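Local coordinates for protein xylulose kinase (Bifidobacterium adolescentis ATCC 15703, PDB 3I8B) that probably transfers a phosphate from ATP to D-xylulose, giving D-xylulose 5-phosphate, as a member of the FGGY family of carbohydrate kinases, at residues T22-G27 against A481-T485; Q101-L105 against L144-W149; R174-Y178 against V251-I257; I336-G340 against F403-L407; R441-I447 against E490-T495. All coordinates share one frame; numbering follows the deposited sequence.

Interaction 1: T22-G27 against A481-T485; sequences TDAETG and AWQLT
The turn of the beta hairpin formed by strands 16-23 and 29-36 receives the indole of W482, which reaches it from the loop between helix 460-474 and strand 486-490. The indole NE1 donates to A24 O at 3.1 Å, with an N-H...O angle of 142°; the acceptor lies in the ring plane, whereas the donor stands well above the carbonyl plane and misses a lone pair. G27 covers one ring face. Its CA lies 3.3 Å from the centroid of the six-membered ring, 16° off the normal, a CH-pi contact whose exact closeness is doubtful in the model. With CG beside its backbone N and anti to its carbonyl carbon, W482 extends the indole across the turn.

That turn is shaped by an Asx motif. D23 OD1 accepts from T26 N at 2.8 Å and, weakly, from E25 N, while G27 N returns to D23 O at 2.8 Å; D23 OD2 pairs with R4. G27 has a positive phi of 82°, where a side chain would jam against the preceding carbonyl and run into the indole.

At the far end of the ring, T22 OG1 lies 3.7 Å from W482 CH2, buried and with no polar partner in the model. A466 and A470 of helix 460-474 also touch the indole. Beside T26, a water donates to T26 O (2.8 Å) and accepts from Q483 N (3.0 Å).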
# COMPACT_ATOMS: atom_id res chain seq x y z
N THR A 22 12.83 1.60 -19.42
CA THR A 22 13.45 0.30 -19.24
C THR A 22 13.28 -0.64 -20.43
O THR A 22 12.33 -0.53 -21.20
CB THR A 22 13.04 -0.38 -17.87
OG1 THR A 22 12.35 -1.62 -18.07
CG2 THR A 22 12.21 0.52 -17.04
N ASP A 23 14.23 -1.56 -20.55
CA ASP A 23 14.22 -2.56 -21.62
C ASP A 23 13.07 -3.54 -21.41
O ASP A 23 13.00 -4.20 -20.37
CB ASP A 23 15.56 -3.28 -21.65
CG ASP A 23 15.69 -4.23 -22.81
OD1 ASP A 23 15.02 -5.28 -22.81
OD2 ASP A 23 16.47 -3.93 -23.73
N ALA A 24 12.17 -3.63 -22.38
CA ALA A 24 10.97 -4.44 -22.22
C ALA A 24 11.31 -5.92 -22.05
O ALA A 24 10.65 -6.67 -21.34
CB ALA A 24 10.06 -4.26 -23.42
N GLU A 25 12.37 -6.34 -22.72
CA GLU A 25 12.72 -7.76 -22.70
C GLU A 25 13.48 -8.17 -21.44
O GLU A 25 13.26 -9.25 -20.91
CB GLU A 25 13.51 -8.10 -23.96
CG GLU A 25 13.85 -9.55 -24.13
CD GLU A 25 14.56 -9.75 -25.45
OE1 GLU A 25 15.80 -9.81 -25.45
OE2 GLU A 25 13.86 -9.81 -26.48
N THR A 26 14.36 -7.29 -20.95
CA THR A 26 15.27 -7.65 -19.86
C THR A 26 14.99 -6.99 -18.51
O THR A 26 15.48 -7.46 -17.48
CB THR A 26 16.73 -7.31 -20.20
OG1 THR A 26 16.87 -5.88 -20.29
CG2 THR A 26 17.13 -7.96 -21.53
N GLY A 27 14.24 -5.88 -18.52
CA GLY A 27 14.03 -5.11 -17.30
C GLY A 27 15.18 -4.16 -16.99
O GLY A 27 15.14 -3.43 -16.00
N ALA A 481 9.71 -12.36 -17.41
CA ALA A 481 10.61 -13.04 -16.48
C ALA A 481 11.94 -12.30 -16.32
O ALA A 481 12.98 -12.79 -16.77
CB ALA A 481 10.86 -14.46 -16.94
N TRP A 482 11.92 -11.15 -15.65
CA TRP A 482 13.12 -10.33 -15.47
C TRP A 482 14.06 -10.84 -14.36
O TRP A 482 13.61 -11.38 -13.35
CB TRP A 482 12.75 -8.85 -15.21
CG TRP A 482 12.13 -8.15 -16.40
CD1 TRP A 482 12.06 -8.62 -17.69
CD2 TRP A 482 11.50 -6.85 -16.42
NE1 TRP A 482 11.44 -7.71 -18.50
CE2 TRP A 482 11.09 -6.61 -17.75
CE3 TRP A 482 11.26 -5.87 -15.45
CZ2 TRP A 482 10.44 -5.43 -18.13
CZ3 TRP A 482 10.61 -4.70 -15.82
CH2 TRP A 482 10.21 -4.49 -17.15
N GLN A 483 15.36 -10.68 -14.57
CA GLN A 483 16.35 -11.02 -13.55
C GLN A 483 16.15 -10.16 -12.31
O GLN A 483 15.95 -8.95 -12.40
CB GLN A 483 17.78 -10.82 -14.07
CG GLN A 483 18.46 -12.09 -14.55
CD GLN A 483 18.85 -13.03 -13.42
OE1 GLN A 483 18.61 -14.25 -13.49
NE2 GLN A 483 19.44 -12.48 -12.37
N LEU A 484 16.21 -10.80 -11.15
CA LEU A 484 16.14 -10.11 -9.88
C LEU A 484 17.49 -10.18 -9.18
O LEU A 484 18.10 -11.25 -9.12
CB LEU A 484 15.08 -10.79 -9.01
CG LEU A 484 13.74 -10.91 -9.72
CD1 LEU A 484 12.93 -12.07 -9.17
CD2 LEU A 484 12.97 -9.59 -9.65
N THR A 485 17.96 -9.05 -8.67
CA THR A 485 19.20 -9.03 -7.91
C THR A 485 18.95 -9.24 -6.41
O THR A 485 18.12 -8.56 -5.80
CB THR A 485 20.00 -7.72 -8.15
OG1 THR A 485 20.29 -7.59 -9.55
CG2 THR A 485 21.32 -7.75 -7.38
O HOH W 1 16.34 -10.09 -17.31

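Interaction 2: Q101-L105 against L144-W149; sequences QAAAL and LTKVAW
Q101 lays its side chain across A148 and W149 of helix 143-153, on the solvent side of the contact, where Q101 and W149 are both partly exposed. Q101 CG is 3.7 Å from A148 CB and 3.6 Å from W149 N, and Q101 CB lies 3.7 Å from T145 O. The chain then bends at its second torsion (chi2 76°), which carries the amide across to the W149 edge: Q101 NE2 reaches W149 CD1 at 3.5 Å, in the ring plane, with amide and ring planes 80° apart. This is packing and not a hydrogen bond; the NE2 donates weakly to S98 O. Replacing Q101 by an alanine would probably uncover the W149 edge, thin the packing on A148 by the loss of CG, and leave S98 O without this weak donor.

The contact is a crossing of two helices in the N-terminal FGGY domain, helix 99-110 over helix 143-153, with segment axes 9.2 Å apart and N-to-C directions at 105°. So steep an angle restricts the touch to about one turn of each.

The other half is buried and close-packed. T145 CG2 is wedged between two residues of helix 99-110, 4.0 Å from A102 CB and 3.8 Å from L105 CD1, while T145 OG1 is taken by Y142 O. L105 CD2 and L144 CD2 form the slacker pair of this half, at 4.2 Å. V220 of helix 214-225 covers it further, touching L105, L144 and A148.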
# COMPACT_ATOMS: atom_id res chain seq x y z
N GLN A 101 -14.38 10.44 10.41
CA GLN A 101 -15.22 9.82 9.41
C GLN A 101 -14.98 8.30 9.33
O GLN A 101 -15.92 7.54 9.15
CB GLN A 101 -15.02 10.50 8.05
CG GLN A 101 -15.69 11.87 7.97
CD GLN A 101 -14.91 12.95 8.71
OE1 GLN A 101 -15.49 13.96 9.12
NE2 GLN A 101 -13.61 12.75 8.86
N ALA A 102 -13.74 7.87 9.49
CA ALA A 102 -13.44 6.44 9.51
C ALA A 102 -14.17 5.78 10.68
O ALA A 102 -14.81 4.73 10.52
CB ALA A 102 -11.94 6.20 9.59
N ALA A 103 -14.09 6.41 11.85
CA ALA A 103 -14.79 5.93 13.04
C ALA A 103 -16.30 5.86 12.81
O ALA A 103 -16.94 4.85 13.13
CB ALA A 103 -14.48 6.81 14.24
N ALA A 104 -16.85 6.93 12.26
CA ALA A 104 -18.29 7.02 12.01
C ALA A 104 -18.78 5.96 11.01
O ALA A 104 -19.86 5.38 11.18
CB ALA A 104 -18.65 8.43 11.54
N LEU A 105 -17.99 5.70 9.96
CA LEU A 105 -18.36 4.68 8.97
C LEU A 105 -18.55 3.33 9.63
O LEU A 105 -19.46 2.58 9.29
CB LEU A 105 -17.28 4.57 7.88
CG LEU A 105 -17.27 5.69 6.84
CD1 LEU A 105 -15.96 5.69 6.06
CD2 LEU A 105 -18.46 5.54 5.92
N LEU A 144 -12.77 6.58 0.69
CA LEU A 144 -14.14 6.87 1.11
C LEU A 144 -14.16 7.82 2.31
O LEU A 144 -15.04 8.67 2.41
CB LEU A 144 -14.90 5.59 1.45
CG LEU A 144 -16.39 5.77 1.77
CD1 LEU A 144 -17.14 6.39 0.57
CD2 LEU A 144 -17.02 4.44 2.16
N THR A 145 -13.21 7.67 3.22
CA THR A 145 -13.20 8.51 4.43
C THR A 145 -12.92 9.96 4.07
O THR A 145 -13.46 10.87 4.71
CB THR A 145 -12.23 8.01 5.51
OG1 THR A 145 -10.89 8.41 5.18
CG2 THR A 145 -12.30 6.49 5.64
N LYS A 146 -12.11 10.17 3.03
CA LYS A 146 -11.79 11.52 2.56
C LYS A 146 -13.03 12.17 1.95
O LYS A 146 -13.32 13.35 2.22
CB LYS A 146 -10.68 11.48 1.50
CG LYS A 146 -9.42 10.73 1.90
CD LYS A 146 -8.87 11.19 3.26
CE LYS A 146 -7.45 10.68 3.45
NZ LYS A 146 -6.94 10.94 4.82
N VAL A 147 -13.75 11.41 1.15
CA VAL A 147 -14.97 11.90 0.53
C VAL A 147 -15.99 12.25 1.60
O VAL A 147 -16.61 13.30 1.55
CB VAL A 147 -15.58 10.89 -0.45
CG1 VAL A 147 -16.89 11.43 -1.05
CG2 VAL A 147 -14.56 10.54 -1.55
N ALA A 148 -16.12 11.37 2.59
CA ALA A 148 -16.93 11.64 3.78
C ALA A 148 -16.56 12.96 4.46
O ALA A 148 -17.43 13.75 4.82
CB ALA A 148 -16.79 10.50 4.77
N TRP A 149 -15.26 13.19 4.63
CA TRP A 149 -14.79 14.38 5.31
C TRP A 149 -15.18 15.62 4.52
O TRP A 149 -15.58 16.64 5.09
CB TRP A 149 -13.26 14.31 5.49
CG TRP A 149 -12.72 15.55 6.16
CD1 TRP A 149 -12.44 15.71 7.49
CD2 TRP A 149 -12.43 16.80 5.53
NE1 TRP A 149 -11.98 16.98 7.72
CE2 TRP A 149 -11.96 17.67 6.54
CE3 TRP A 149 -12.50 17.27 4.21
CZ2 TRP A 149 -11.57 18.98 6.27
CZ3 TRP A 149 -12.12 18.57 3.94
CH2 TRP A 149 -11.66 19.41 4.97

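Interaction 3: R174-Y178 against V251-I257; sequences RIAGY and VKADPAI
A Schellman motif ends helix 167-175, and its last turn is met by the loop that carries A253 and D254. G177, at a positive phi of 96°, turns the chain and returns its N to R174 O. I175 O, in the same turn, accepts from D254 N at 3.0 Å; the N-H...O angle of 159° and a donor in the carbonyl plane, on a lone pair, mark a well-directed bond. One residue on, A176 O is tied to K252 O by a water that donates to both, at 2.7 Å and 2.6 Å.

Apolar groups flank these bonds. I175 CG2, anti to the backbone N, meets A253 CB at 3.9 Å, and I257 CD1 lies 3.4 Å from I175 O; W49 and F52 of helix 46-58 touch both isoleucines. V251 divides its branches: CG2 packs on A176 CB at 3.8 Å, while CG1 sits at the ring edge of Y178, 3.7 Å from its OH. The V251 side chain is about 8 Å from the magnesium ion held by E190, L192 and T241, so the contact borders that site without supplying a ligand. D254 folds back on its own loop, where OD2 accepts from A256 N in an Asx turn. The whole is a helix C-terminus whose Schellman glycine redirects the chain while a neighbouring loop satisfies a carbonyl of the final turn.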
# COMPACT_ATOMS: atom_id res chain seq x y z
N ARG A 174 -3.99 12.24 -17.34
CA ARG A 174 -3.23 13.39 -17.84
C ARG A 174 -2.19 12.98 -18.91
O ARG A 174 -1.97 13.69 -19.90
CB ARG A 174 -2.52 14.09 -16.68
CG ARG A 174 -3.45 14.72 -15.65
CD ARG A 174 -4.42 15.74 -16.28
NE ARG A 174 -3.75 16.67 -17.19
CZ ARG A 174 -2.99 17.69 -16.81
NH1 ARG A 174 -2.81 17.96 -15.52
NH2 ARG A 174 -2.43 18.46 -17.73
N ILE A 175 -1.56 11.84 -18.70
CA ILE A 175 -0.60 11.32 -19.67
C ILE A 175 -1.29 11.03 -21.02
O ILE A 175 -0.71 11.29 -22.09
CB ILE A 175 0.17 10.11 -19.08
CG1 ILE A 175 1.23 10.62 -18.08
CG2 ILE A 175 0.80 9.25 -20.18
CD1 ILE A 175 1.87 9.51 -17.26
N ALA A 176 -2.52 10.51 -20.96
CA ALA A 176 -3.36 10.30 -22.13
C ALA A 176 -3.74 11.61 -22.78
O ALA A 176 -4.38 11.61 -23.83
CB ALA A 176 -4.64 9.49 -21.76
N GLY A 177 -3.40 12.72 -22.15
CA GLY A 177 -3.62 14.02 -22.75
C GLY A 177 -4.90 14.72 -22.33
O GLY A 177 -5.23 15.77 -22.88
N TYR A 178 -5.61 14.14 -21.37
CA TYR A 178 -6.86 14.73 -20.87
C TYR A 178 -6.58 15.74 -19.76
O TYR A 178 -5.45 15.85 -19.29
CB TYR A 178 -7.82 13.64 -20.38
CG TYR A 178 -8.25 12.74 -21.52
CD1 TYR A 178 -9.06 13.23 -22.53
CD2 TYR A 178 -7.80 11.43 -21.61
CE1 TYR A 178 -9.44 12.44 -23.59
CE2 TYR A 178 -8.18 10.62 -22.68
CZ TYR A 178 -9.00 11.14 -23.66
OH TYR A 178 -9.39 10.38 -24.72
N VAL A 251 -7.27 4.02 -24.00
CA VAL A 251 -6.59 5.19 -24.56
C VAL A 251 -5.08 5.01 -24.42
O VAL A 251 -4.61 4.38 -23.47
CB VAL A 251 -7.02 6.50 -23.84
CG1 VAL A 251 -8.49 6.83 -24.12
CG2 VAL A 251 -6.77 6.40 -22.32
N LYS A 252 -4.33 5.58 -25.35
CA LYS A 252 -2.86 5.55 -25.34
C LYS A 252 -2.35 6.86 -24.77
O LYS A 252 -3.12 7.80 -24.60
CB LYS A 252 -2.32 5.39 -26.77
CG LYS A 252 -2.77 4.13 -27.49
CD LYS A 252 -2.19 4.08 -28.91
CE LYS A 252 -2.57 2.79 -29.63
NZ LYS A 252 -2.06 2.75 -31.05
N ALA A 253 -1.06 6.94 -24.50
CA ALA A 253 -0.45 8.21 -24.13
C ALA A 253 -0.66 9.19 -25.27
O ALA A 253 -0.65 8.80 -26.44
CB ALA A 253 1.02 8.05 -23.86
N ASP A 254 -0.87 10.45 -24.92
CA ASP A 254 -0.84 11.54 -25.89
C ASP A 254 0.56 11.56 -26.53
O ASP A 254 1.56 11.46 -25.81
CB ASP A 254 -1.11 12.86 -25.16
CG ASP A 254 -1.26 14.05 -26.10
OD1 ASP A 254 -2.41 14.47 -26.36
OD2 ASP A 254 -0.23 14.58 -26.56
N PRO A 255 0.64 11.68 -27.87
CA PRO A 255 1.93 11.59 -28.57
C PRO A 255 2.93 12.69 -28.19
O PRO A 255 4.14 12.50 -28.35
CB PRO A 255 1.55 11.70 -30.06
CG PRO A 255 0.12 11.34 -30.14
CD PRO A 255 -0.50 11.75 -28.80
N ALA A 256 2.43 13.82 -27.69
CA ALA A 256 3.31 14.89 -27.22
C ALA A 256 4.00 14.45 -25.94
O ALA A 256 5.06 14.97 -25.60
CB ALA A 256 2.53 16.19 -26.99
N ILE A 257 3.42 13.48 -25.25
CA ILE A 257 4.01 12.98 -24.02
C ILE A 257 4.84 11.70 -24.20
O ILE A 257 5.98 11.62 -23.70
CB ILE A 257 2.93 12.80 -22.91
CG1 ILE A 257 2.45 14.17 -22.42
CG2 ILE A 257 3.49 12.02 -21.74
CD1 ILE A 257 1.05 14.15 -21.86
O HOH W 2 -4.85 9.48 -25.44

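Interaction 4: I336-G340 against F403-L407; sequences ILDAG and FVEGL
F403, I336 and L407 give up most surface where helix 335-344 runs against helix 396-420. The segment axes approach to 9.4 Å and run nearly antiparallel, at 168°. F403 lays one ring face on G340: the glycine CA stands 3.4 Å from the ring centroid, 6° off the normal, a CH-pi contact centred on the ring. A side chain at G340 would be tight against F403 CG, which is consistent with glycine letting the ring lie this close. The F403 ring also meets F386 edge to face.

I336 spreads its two branches along the partner helix. CG2, anti to the backbone N, rests 3.5 Å from F403 O, and CD1 at the end of the other branch presses on L407 CA at 3.5 Å, tighter than usual for carbons. L407 CD1 in turn meets L337 CD2 at 3.6 Å, the two leucines crossing at about a right angle.

No hydrogen bond joins 336-340 to 403-407, and the acidic D338 and E405 turn elsewhere, to R341 and R401. Cohesion therefore rests on shape and apolar burial, and the close fits at G340 and I336 probably limit how near the helices come.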
# COMPACT_ATOMS: atom_id res chain seq x y z
N ILE A 336 11.08 0.70 17.36
CA ILE A 336 11.32 -0.14 18.54
C ILE A 336 12.80 -0.08 18.95
O ILE A 336 13.14 -0.05 20.13
CB ILE A 336 10.95 -1.61 18.26
CG1 ILE A 336 9.46 -1.74 17.94
CG2 ILE A 336 11.32 -2.49 19.44
CD1 ILE A 336 9.02 -3.16 17.61
N LEU A 337 13.67 -0.07 17.95
CA LEU A 337 15.10 -0.03 18.17
C LEU A 337 15.56 1.33 18.67
O LEU A 337 16.54 1.43 19.41
CB LEU A 337 15.83 -0.41 16.89
CG LEU A 337 15.85 -1.91 16.58
CD1 LEU A 337 17.28 -2.42 16.47
CD2 LEU A 337 15.05 -2.69 17.62
N ASP A 338 14.84 2.38 18.27
CA ASP A 338 15.09 3.72 18.79
C ASP A 338 14.73 3.75 20.28
O ASP A 338 15.49 4.27 21.11
CB ASP A 338 14.29 4.76 18.01
CG ASP A 338 14.71 4.84 16.55
OD1 ASP A 338 15.93 4.81 16.28
OD2 ASP A 338 13.84 4.94 15.66
N ALA A 339 13.57 3.20 20.60
CA ALA A 339 13.14 3.06 21.99
C ALA A 339 14.25 2.40 22.79
O ALA A 339 14.60 2.86 23.88
CB ALA A 339 11.87 2.22 22.06
N GLY A 340 14.79 1.32 22.24
CA GLY A 340 15.86 0.57 22.87
C GLY A 340 17.09 1.41 23.18
O GLY A 340 17.70 1.26 24.24
N PHE A 403 14.26 -6.17 23.09
CA PHE A 403 13.88 -5.14 22.13
C PHE A 403 13.95 -5.69 20.70
O PHE A 403 13.03 -5.51 19.90
CB PHE A 403 14.81 -3.93 22.25
CG PHE A 403 14.39 -2.92 23.28
CD1 PHE A 403 13.32 -2.06 23.04
CD2 PHE A 403 15.09 -2.78 24.47
CE1 PHE A 403 12.95 -1.12 23.97
CE2 PHE A 403 14.72 -1.84 25.41
CZ PHE A 403 13.65 -1.01 25.16
N VAL A 404 15.06 -6.36 20.38
CA VAL A 404 15.22 -6.94 19.04
C VAL A 404 14.24 -8.09 18.78
O VAL A 404 13.61 -8.17 17.71
CB VAL A 404 16.66 -7.44 18.81
CG1 VAL A 404 16.79 -8.07 17.43
CG2 VAL A 404 17.65 -6.30 18.97
N GLU A 405 14.11 -8.98 19.75
CA GLU A 405 13.23 -10.12 19.61
C GLU A 405 11.78 -9.66 19.52
O GLU A 405 10.95 -10.32 18.89
CB GLU A 405 13.43 -11.12 20.76
CG GLU A 405 14.78 -11.84 20.74
CD GLU A 405 14.86 -13.02 21.70
OE1 GLU A 405 14.05 -13.06 22.66
OE2 GLU A 405 15.73 -13.90 21.51
N GLY A 406 11.48 -8.53 20.14
CA GLY A 406 10.12 -8.00 20.12
C GLY A 406 9.78 -7.48 18.74
O GLY A 406 8.71 -7.76 18.22
N LEU A 407 10.68 -6.71 18.15
CA LEU A 407 10.51 -6.20 16.80
C LEU A 407 10.21 -7.35 15.84
O LEU A 407 9.23 -7.31 15.11
CB LEU A 407 11.77 -5.44 16.37
CG LEU A 407 11.80 -4.75 15.01
CD1 LEU A 407 12.93 -3.74 14.96
CD2 LEU A 407 11.95 -5.75 13.87

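Interaction 5: R441-I447 against E490-T495; sequences RTLAPSI and ETGEPT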
# COMPACT_ATOMS: atom_id res chain seq x y z
N ARG A 441 18.77 -8.46 10.61
CA ARG A 441 19.28 -9.36 9.59
C ARG A 441 19.75 -10.70 10.17
O ARG A 441 19.51 -11.76 9.59
CB ARG A 441 20.42 -8.66 8.84
CG ARG A 441 20.98 -9.40 7.66
CD ARG A 441 22.15 -8.65 7.03
NE ARG A 441 21.78 -7.33 6.53
CZ ARG A 441 22.50 -6.62 5.67
NH1 ARG A 441 23.65 -7.10 5.19
NH2 ARG A 441 22.09 -5.43 5.27
N THR A 442 20.41 -10.67 11.33
CA THR A 442 20.96 -11.89 11.91
C THR A 442 19.93 -12.78 12.60
O THR A 442 19.97 -14.01 12.50
CB THR A 442 22.06 -11.59 12.94
OG1 THR A 442 23.18 -10.98 12.28
CG2 THR A 442 22.53 -12.88 13.60
N LEU A 443 19.00 -12.15 13.30
CA LEU A 443 18.03 -12.90 14.09
C LEU A 443 16.75 -13.24 13.33
O LEU A 443 15.97 -14.08 13.79
CB LEU A 443 17.73 -12.16 15.40
CG LEU A 443 18.91 -12.19 16.39
CD1 LEU A 443 18.64 -11.35 17.62
CD2 LEU A 443 19.26 -13.63 16.77
N ALA A 444 16.54 -12.63 12.16
CA ALA A 444 15.29 -12.83 11.40
C ALA A 444 14.94 -14.30 11.10
O ALA A 444 13.82 -14.74 11.39
CB ALA A 444 15.29 -12.01 10.13
N PRO A 445 15.88 -15.06 10.52
CA PRO A 445 15.51 -16.44 10.13
C PRO A 445 15.07 -17.26 11.32
O PRO A 445 14.07 -17.98 11.25
CB PRO A 445 16.82 -17.01 9.57
CG PRO A 445 17.63 -15.81 9.17
CD PRO A 445 17.28 -14.75 10.19
N SER A 446 15.83 -17.14 12.41
CA SER A 446 15.55 -17.81 13.68
C SER A 446 14.11 -17.59 14.16
O SER A 446 13.37 -18.54 14.43
CB SER A 446 16.54 -17.32 14.75
OG SER A 446 16.10 -17.60 16.06
N ILE A 447 13.72 -16.33 14.28
CA ILE A 447 12.43 -16.05 14.89
C ILE A 447 11.27 -16.01 13.86
O ILE A 447 10.15 -16.40 14.17
CB ILE A 447 12.47 -14.85 15.92
CG1 ILE A 447 11.66 -13.65 15.46
CG2 ILE A 447 13.92 -14.50 16.35
CD1 ILE A 447 10.26 -13.74 15.95
N GLU A 490 19.47 -14.88 4.46
CA GLU A 490 19.79 -15.18 5.85
C GLU A 490 19.18 -16.50 6.29
O GLU A 490 17.97 -16.73 6.14
CB GLU A 490 19.33 -14.06 6.79
CG GLU A 490 19.67 -12.66 6.33
CD GLU A 490 21.15 -12.32 6.45
OE1 GLU A 490 21.88 -13.02 7.19
OE2 GLU A 490 21.58 -11.33 5.82
N THR A 491 20.01 -17.38 6.83
CA THR A 491 19.53 -18.66 7.31
C THR A 491 19.86 -18.78 8.78
O THR A 491 20.84 -18.21 9.24
CB THR A 491 20.16 -19.83 6.53
OG1 THR A 491 21.56 -19.89 6.83
CG2 THR A 491 19.96 -19.65 5.03
N GLY A 492 19.04 -19.52 9.51
CA GLY A 492 19.27 -19.71 10.92
C GLY A 492 18.29 -20.71 11.46
O GLY A 492 17.12 -20.72 11.07
N GLU A 493 18.75 -21.58 12.35
CA GLU A 493 17.87 -22.56 12.96
C GLU A 493 16.70 -21.87 13.65
O GLU A 493 16.88 -20.89 14.36
CB GLU A 493 18.64 -23.45 13.95
CG GLU A 493 19.54 -24.46 13.27
CD GLU A 493 18.79 -25.30 12.25
OE1 GLU A 493 17.85 -26.03 12.65
OE2 GLU A 493 19.14 -25.23 11.04
N PRO A 494 15.49 -22.37 13.39
CA PRO A 494 14.27 -21.87 14.03
C PRO A 494 14.29 -22.04 15.54
O PRO A 494 14.69 -23.08 16.05
CB PRO A 494 13.18 -22.76 13.43
CG PRO A 494 13.74 -23.19 12.10
CD PRO A 494 15.20 -23.36 12.34
N THR A 495 13.88 -20.99 16.25
CA THR A 495 13.71 -21.05 17.70
C THR A 495 12.27 -20.67 18.01
O THR A 495 11.95 -19.49 18.18
CB THR A 495 14.66 -20.09 18.41
OG1 THR A 495 14.42 -18.75 17.95
CG2 THR A 495 16.11 -20.47 18.13
O HOH W 3 21.94 -15.31 10.42
O HOH W 4 14.82 -20.18 9.66
O HOH W 5 10.31 -17.40 17.19
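T495 OG1 donates to S446 OG at 2.8 Å, a hydroxyl pair linking the loop after strand 486-490 to helix 438-448. S446 OG stands anti to its backbone N (chi1 162°), which turns it to the threonine. The backbone of the same residue is held too: S446 O accepts from T495 N at 3.1 Å with an N-H...O angle of 168°, the donor lying 36° above the carbonyl plane, and P494 CA adds a C-H...O contact at 3.5 Å. Earlier in the same loop, E493 O receives a C-H...O contact from S446 CA at 3.4 Å.

P445 supplies the apolar middle. Its CB lies 3.4 Å from G492 N, and its CG is 3.4 Å from E490 CB. A side chain at G492 would be tight against P445 CB. One water lies 2.8 Å from both P445 O and G492 O.

At the other end the E490 side chain crosses that of R441 obliquely, too close to its CG in the model for the detail to be trusted. E490 OE2 has its salt bridge with R454, and R441 NH2 binds A435 O. With an alanine in place of E490, R454 would probably lose its charged mate while still lying close to the like-charged R441.

Helix 438-448 links parallel strands 427-431 and 452-455, a beta-alpha-beta crossover in the C-terminal FGGY domain, and the chain leaving edge strand 486-490 packs against it.

Interactions 4 and 5 form one continuous patch of the C-terminal domain: their centres are 16 Å apart, and V404 CG1 meets L443 CD1 at 3.8 Å, joining helices 396-420 and 438-448. The segments of interactions 1 and 5 alternate along the chain, and strand 486-490 leads from 481-485 to 490-495, with nearest atoms about 12 Å apart. Interactions 2 and 3 belong to the N-terminal domain, their centres 33 Å apart. They lie nearer the functional groups: T145 is about 8 Å, side chain to side chain, from H75, a predicted substrate-binding residue, and the V251 side chain is about 8 Å from the magnesium ion. T22 of interaction 1 is about 10 Å, between side chains, from D11, predicted to be important for activity.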